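Local coordinates for kinesin-like protein Nod (Drosophila melanogaster, PDB 3DC4) that hydrolyses ATP as the motor domain of a microtubule-binding kinesin needed to segregate non-exchange chromosomes during meiosis, at residues A154-L168 / L195-R207. Residues are numbered along the deposited sequence; the frame is centred on the assembly and turned at random.
Sequences ASFIEIYNEKPFDLL and LHHILELGTRNRR
With CG set between the backbone N and carbonyl carbon (chi1 65°) and the chain bent at chi3, Arg207 lies over Phe165, its CZ 3.8 Å from the ring centroid in a cation-pi contact whose planes are 41° apart. Its NH1 meets Glu158 OE1 at 2.8 Å in a salt bridge, while CD makes a CH-pi contact over one face of Tyr160, although this arginine is poorly ordered. Glu158 reaches both arginines by an extended chain; Arg206 NE donates to its OE2 at 3.2 Å from above the carboxylate plane, the two flat groups nearly perpendicular, and Ser220 OG is hydrogen-bonded to Glu158 OE2 and to Arg206 NH2. Were Phe165 an alanine, the Arg207 guanidinium would lose the ring beneath it and would probably be freer to turn away from Glu158. In this kinesin motor domain, helix segment 195-204 and strand segment 154-160 of the central sheet have axes 19° apart, and the residues after the helix leave the Arg206 side chain about 7 Å from the bound magnesium ion, near the nucleotide site without touching it. Gly202 has no side chain to run into the Phe156 ring, consistent with the helix's close approach: Phe156 CD2 lies 3.8 Å from Gly202 CA, and Leu167 CD2 covers one ring face. Leu168 CD2 wedges against Leu201 CD2 (3.6 Å) and Ile198. Asn205 ND2 donates to Leu167 O at 3.2 Å.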
loop_
_atom_site.group_PDB
_atom_site.type_symbol
_atom_site.label_atom_id
_atom_site.label_comp_id
_atom_site.label_asym_id
_atom_site.label_seq_id
_atom_site.Cartn_x
_atom_site.Cartn_y
_atom_site.Cartn_z
ATOM N N ALA A 154 6.141 1.963 -14.149
ATOM C CA ALA A 154 5.020 1.493 -13.354
ATOM C C ALA A 154 4.669 0.078 -13.791
ATOM O O ALA A 154 4.732 -0.244 -14.976
ATOM C CB ALA A 154 3.812 2.409 -13.544
ATOM N N SER A 155 4.341 -0.770 -12.821
ATOM C CA SER A 155 3.907 -2.131 -13.088
ATOM C C SER A 155 2.552 -2.247 -12.403
ATOM O O SER A 155 2.281 -1.530 -11.438
ATOM C CB SER A 155 4.904 -3.168 -12.544
ATOM O OG SER A 155 5.142 -3.050 -11.154
ATOM N N PHE A 156 1.684 -3.103 -12.932
ATOM C CA PHE A 156 0.346 -3.299 -12.372
ATOM C C PHE A 156 0.092 -4.797 -12.301
ATOM O O PHE A 156 -0.112 -5.462 -13.318
ATOM C CB PHE A 156 -0.713 -2.631 -13.262
ATOM C CG PHE A 156 -2.047 -2.390 -12.580
ATOM C CD1 PHE A 156 -2.484 -3.204 -11.538
ATOM C CD2 PHE A 156 -2.882 -1.361 -13.016
ATOM C CE1 PHE A 156 -3.735 -3.001 -10.938
ATOM C CE2 PHE A 156 -4.133 -1.149 -12.426
ATOM C CZ PHE A 156 -4.559 -1.976 -11.383
ATOM N N ILE A 157 0.109 -5.321 -11.084
ATOM C CA ILE A 157 -0.108 -6.737 -10.854
ATOM C C ILE A 157 -1.393 -6.959 -10.067
ATOM O O ILE A 157 -1.731 -6.186 -9.163
ATOM C CB ILE A 157 1.077 -7.332 -10.066
ATOM C CG1 ILE A 157 2.337 -7.299 -10.932
ATOM C CG2 ILE A 157 0.765 -8.756 -9.624
ATOM C CD1 ILE A 157 3.601 -7.607 -10.172
ATOM N N GLU A 158 -2.112 -8.014 -10.430
ATOM C CA GLU A 158 -3.348 -8.378 -9.754
ATOM C C GLU A 158 -3.186 -9.790 -9.209
ATOM O O GLU A 158 -2.607 -10.649 -9.869
ATOM C CB GLU A 158 -4.529 -8.332 -10.734
ATOM C CG GLU A 158 -5.805 -9.005 -10.224
ATOM C CD GLU A 158 -6.945 -8.946 -11.226
ATOM O OE1 GLU A 158 -6.690 -9.121 -12.435
ATOM O OE2 GLU A 158 -8.100 -8.740 -10.803
ATOM N N ILE A 159 -3.668 -10.012 -7.990
ATOM C CA ILE A 159 -3.607 -11.328 -7.369
ATOM C C ILE A 159 -5.044 -11.810 -7.198
ATOM O O ILE A 159 -5.764 -11.337 -6.319
ATOM C CB ILE A 159 -2.900 -11.281 -5.991
ATOM C CG1 ILE A 159 -1.464 -10.778 -6.165
ATOM C CG2 ILE A 159 -2.902 -12.672 -5.350
ATOM C CD1 ILE A 159 -0.662 -10.719 -4.875
ATOM N N TYR A 160 -5.456 -12.726 -8.072
ATOM C CA TYR A 160 -6.800 -13.296 -8.054
ATOM C C TYR A 160 -6.700 -14.740 -7.575
ATOM O O TYR A 160 -6.048 -15.563 -8.214
ATOM C CB TYR A 160 -7.404 -13.261 -9.463
ATOM C CG TYR A 160 -8.847 -13.713 -9.535
ATOM C CD1 TYR A 160 -9.841 -13.035 -8.834
ATOM C CD2 TYR A 160 -9.221 -14.816 -10.305
ATOM C CE1 TYR A 160 -11.173 -13.442 -8.895
ATOM C CE2 TYR A 160 -10.554 -15.232 -10.374
ATOM C CZ TYR A 160 -11.522 -14.539 -9.665
ATOM O OH TYR A 160 -12.839 -14.935 -9.722
ATOM N N ASN A 161 -7.340 -15.040 -6.448
ATOM C CA ASN A 161 -7.307 -16.385 -5.880
ATOM C C ASN A 161 -5.888 -16.924 -5.759
ATOM O O ASN A 161 -5.583 -18.012 -6.250
ATOM C CB ASN A 161 -8.148 -17.344 -6.725
ATOM C CG ASN A 161 -9.636 -17.113 -6.555
ATOM O OD1 ASN A 161 -10.181 -17.281 -5.464
ATOM N ND2 ASN A 161 -10.302 -16.725 -7.636
ATOM N N GLU A 162 -5.029 -16.154 -5.100
ATOM C CA GLU A 162 -3.635 -16.535 -4.894
ATOM C C GLU A 162 -2.894 -16.876 -6.178
ATOM O O GLU A 162 -2.203 -17.889 -6.252
ATOM C CB GLU A 162 -3.543 -17.712 -3.923
ATOM C CG GLU A 162 -3.838 -17.326 -2.490
ATOM C CD GLU A 162 -2.958 -16.183 -2.018
ATOM O OE1 GLU A 162 -1.722 -16.371 -1.946
ATOM O OE2 GLU A 162 -3.505 -15.095 -1.729
ATOM N N LYS A 163 -3.038 -16.018 -7.181
ATOM C CA LYS A 163 -2.377 -16.202 -8.463
ATOM C C LYS A 163 -2.040 -14.839 -9.049
ATOM O O LYS A 163 -2.924 -14.008 -9.258
ATOM C CB LYS A 163 -3.286 -16.971 -9.420
ATOM C CG LYS A 163 -3.665 -18.364 -8.931
ATOM C CD LYS A 163 -4.547 -19.087 -9.934
ATOM C CE LYS A 163 -5.846 -18.333 -10.172
ATOM N NZ LYS A 163 -6.717 -19.039 -11.155
ATOM N N PRO A 164 -0.750 -14.590 -9.314
ATOM C CA PRO A 164 -0.278 -13.322 -9.879
ATOM C C PRO A 164 -0.573 -13.166 -11.374
ATOM O O PRO A 164 -0.386 -14.100 -12.157
ATOM C CB PRO A 164 1.216 -13.357 -9.583
ATOM C CG PRO A 164 1.532 -14.809 -9.708
ATOM C CD PRO A 164 0.388 -15.457 -8.963
ATOM N N PHE A 165 -1.029 -11.974 -11.751
ATOM C CA PHE A 165 -1.358 -11.647 -13.135
ATOM C C PHE A 165 -0.752 -10.301 -13.531
ATOM O O PHE A 165 -0.908 -9.305 -12.820
ATOM C CB PHE A 165 -2.875 -11.585 -13.317
ATOM C CG PHE A 165 -3.552 -12.917 -13.200
ATOM C CD1 PHE A 165 -3.562 -13.801 -14.275
ATOM C CD2 PHE A 165 -4.159 -13.301 -12.009
ATOM C CE1 PHE A 165 -4.168 -15.051 -14.166
ATOM C CE2 PHE A 165 -4.768 -14.549 -11.887
ATOM C CZ PHE A 165 -4.772 -15.425 -12.970
ATOM N N ASP A 166 -0.064 -10.278 -14.669
ATOM C CA ASP A 166 0.560 -9.059 -15.169
ATOM C C ASP A 166 -0.467 -8.319 -16.022
ATOM O O ASP A 166 -0.725 -8.701 -17.163
ATOM C CB ASP A 166 1.781 -9.413 -16.015
ATOM C CG ASP A 166 2.626 -8.206 -16.355
ATOM O OD1 ASP A 166 2.127 -7.061 -16.243
ATOM O OD2 ASP A 166 3.791 -8.404 -16.748
ATOM N N LEU A 167 -1.049 -7.264 -15.460
ATOM C CA LEU A 167 -2.074 -6.483 -16.149
ATOM C C LEU A 167 -1.580 -5.548 -17.247
ATOM O O LEU A 167 -2.386 -4.916 -17.925
ATOM C CB LEU A 167 -2.881 -5.671 -15.129
ATOM C CG LEU A 167 -4.017 -6.390 -14.389
ATOM C CD1 LEU A 167 -3.553 -7.714 -13.853
ATOM C CD2 LEU A 167 -4.545 -5.496 -13.279
ATOM N N LEU A 168 -0.267 -5.454 -17.427
ATOM C CA LEU A 168 0.283 -4.573 -18.454
ATOM C C LEU A 168 0.968 -5.353 -19.582
ATOM O O LEU A 168 1.517 -4.757 -20.507
ATOM C CB LEU A 168 1.270 -3.577 -17.821
ATOM C CG LEU A 168 0.713 -2.603 -16.768
ATOM C CD1 LEU A 168 1.853 -1.808 -16.133
ATOM C CD2 LEU A 168 -0.290 -1.658 -17.415
ATOM N N LEU A 195 0.598 7.713 -16.277
ATOM C CA LEU A 195 0.043 6.977 -15.147
ATOM C C LEU A 195 -1.403 6.654 -15.481
ATOM O O LEU A 195 -1.878 5.550 -15.245
ATOM C CB LEU A 195 0.103 7.825 -13.876
ATOM C CG LEU A 195 -0.606 7.264 -12.634
ATOM C CD1 LEU A 195 -0.000 5.910 -12.247
ATOM C CD2 LEU A 195 -0.444 8.262 -11.488
ATOM N N HIS A 196 -2.100 7.632 -16.041
ATOM C CA HIS A 196 -3.489 7.433 -16.411
ATOM C C HIS A 196 -3.608 6.272 -17.398
ATOM O O HIS A 196 -4.516 5.448 -17.290
ATOM C CB HIS A 196 -4.054 8.717 -17.018
ATOM C CG HIS A 196 -5.505 8.629 -17.363
ATOM N ND1 HIS A 196 -5.977 7.837 -18.389
ATOM C CD2 HIS A 196 -6.594 9.210 -16.807
ATOM C CE1 HIS A 196 -7.292 7.936 -18.450
ATOM N NE2 HIS A 196 -7.693 8.763 -17.500
ATOM N N HIS A 197 -2.679 6.194 -18.348
ATOM C CA HIS A 197 -2.698 5.119 -19.335
ATOM C C HIS A 197 -2.548 3.741 -18.696
ATOM O O HIS A 197 -3.355 2.846 -18.956
ATOM C CB HIS A 197 -1.583 5.327 -20.366
ATOM C CG HIS A 197 -1.406 4.176 -21.310
ATOM N ND1 HIS A 197 -2.385 3.784 -22.195
ATOM C CD2 HIS A 197 -0.363 3.332 -21.504
ATOM C CE1 HIS A 197 -1.954 2.748 -22.896
ATOM N NE2 HIS A 197 -0.731 2.455 -22.495
ATOM N N ILE A 198 -1.523 3.568 -17.860
ATOM C CA ILE A 198 -1.299 2.271 -17.226
ATOM C C ILE A 198 -2.451 1.865 -16.315
ATOM O O ILE A 198 -2.792 0.684 -16.229
ATOM C CB ILE A 198 0.046 2.224 -16.422
ATOM C CG1 ILE A 198 -0.070 2.994 -15.105
ATOM C CG2 ILE A 198 1.176 2.779 -17.268
ATOM C CD1 ILE A 198 -0.319 2.094 -13.894
ATOM N N LEU A 199 -3.061 2.835 -15.638
ATOM C CA LEU A 199 -4.178 2.524 -14.751
ATOM C C LEU A 199 -5.410 2.125 -15.551
ATOM O O LEU A 199 -6.136 1.206 -15.175
ATOM C CB LEU A 199 -4.511 3.719 -13.856
ATOM C CG LEU A 199 -3.497 4.023 -12.756
ATOM C CD1 LEU A 199 -3.955 5.231 -11.954
ATOM C CD2 LEU A 199 -3.362 2.796 -11.851
ATOM N N GLU A 200 -5.634 2.820 -16.661
ATOM C CA GLU A 200 -6.773 2.532 -17.520
ATOM C C GLU A 200 -6.568 1.174 -18.190
ATOM O O GLU A 200 -7.480 0.345 -18.240
ATOM C CB GLU A 200 -6.917 3.625 -18.584
ATOM C CG GLU A 200 -8.109 3.455 -19.511
ATOM C CD GLU A 200 -8.179 4.546 -20.568
ATOM O OE1 GLU A 200 -8.370 5.726 -20.195
ATOM O OE2 GLU A 200 -8.036 4.226 -21.772
ATOM N N LEU A 201 -5.360 0.952 -18.699
ATOM C CA LEU A 201 -5.028 -0.306 -19.358
ATOM C C LEU A 201 -5.169 -1.466 -18.385
ATOM O O LEU A 201 -5.801 -2.480 -18.694
ATOM C CB LEU A 201 -3.595 -0.257 -19.893
ATOM C CG LEU A 201 -3.026 -1.554 -20.474
ATOM C CD1 LEU A 201 -3.775 -1.928 -21.747
ATOM C CD2 LEU A 201 -1.548 -1.370 -20.763
ATOM N N GLY A 202 -4.577 -1.312 -17.208
ATOM C CA GLY A 202 -4.642 -2.357 -16.207
ATOM C C GLY A 202 -6.058 -2.643 -15.744
ATOM O O GLY A 202 -6.435 -3.798 -15.545
ATOM N N THR A 203 -6.849 -1.590 -15.579
ATOM C CA THR A 203 -8.225 -1.740 -15.130
ATOM C C THR A 203 -9.056 -2.538 -16.126
ATOM O O THR A 203 -9.870 -3.371 -15.735
ATOM C CB THR A 203 -8.882 -0.376 -14.913
ATOM O OG1 THR A 203 -8.127 0.360 -13.945
ATOM C CG2 THR A 203 -10.307 -0.544 -14.404
ATOM N N ARG A 204 -8.851 -2.284 -17.413
ATOM C CA ARG A 204 -9.595 -3.002 -18.437
ATOM C C ARG A 204 -9.215 -4.479 -18.446
ATOM O O ARG A 204 -10.085 -5.343 -18.512
ATOM C CB ARG A 204 -9.344 -2.401 -19.824
ATOM C CG ARG A 204 -9.819 -0.961 -19.975
ATOM C CD ARG A 204 -10.089 -0.623 -21.436
ATOM N NE ARG A 204 -8.887 -0.674 -22.266
ATOM C CZ ARG A 204 -8.005 0.315 -22.374
ATOM N NH1 ARG A 204 -8.185 1.444 -21.706
ATOM N NH2 ARG A 204 -6.945 0.177 -23.161
ATOM N N ASN A 205 -7.920 -4.768 -18.366
ATOM C CA ASN A 205 -7.450 -6.151 -18.379
ATOM C C ASN A 205 -7.649 -6.855 -17.043
ATOM O O ASN A 205 -7.169 -7.973 -16.847
ATOM C CB ASN A 205 -5.969 -6.216 -18.759
ATOM C CG ASN A 205 -5.695 -5.672 -20.150
ATOM O OD1 ASN A 205 -6.434 -5.948 -21.095
ATOM N ND2 ASN A 205 -4.622 -4.902 -20.281
ATOM N N ARG A 206 -8.359 -6.205 -16.130
ATOM C CA ARG A 206 -8.608 -6.787 -14.819
ATOM C C ARG A 206 -9.950 -7.509 -14.796
ATOM O O ARG A 206 -10.950 -6.993 -15.292
ATOM C CB ARG A 206 -8.583 -5.694 -13.753
ATOM C CG ARG A 206 -8.624 -6.226 -12.343
ATOM C CD ARG A 206 -8.370 -5.118 -11.342
ATOM N NE ARG A 206 -8.379 -5.629 -9.977
ATOM C CZ ARG A 206 -8.193 -4.877 -8.899
ATOM N NH1 ARG A 206 -7.986 -3.574 -9.025
ATOM N NH2 ARG A 206 -8.211 -5.434 -7.698
ATOM N N ARG A 207 -9.960 -8.706 -14.218
ATOM C CA ARG A 207 -11.173 -9.513 -14.138
ATOM C C ARG A 207 -11.960 -9.217 -12.867
ATOM O O ARG A 207 -13.148 -8.897 -12.924
ATOM C CB ARG A 207 -10.814 -11.000 -14.189
ATOM C CG ARG A 207 -9.997 -11.482 -13.003
ATOM C CD ARG A 207 -9.577 -12.931 -13.179
ATOM N NE ARG A 207 -8.581 -13.087 -14.235
ATOM C CZ ARG A 207 -7.360 -12.561 -14.192
ATOM N NH1 ARG A 207 -6.982 -11.845 -13.142
ATOM N NH2 ARG A 207 -6.519 -12.751 -15.197
#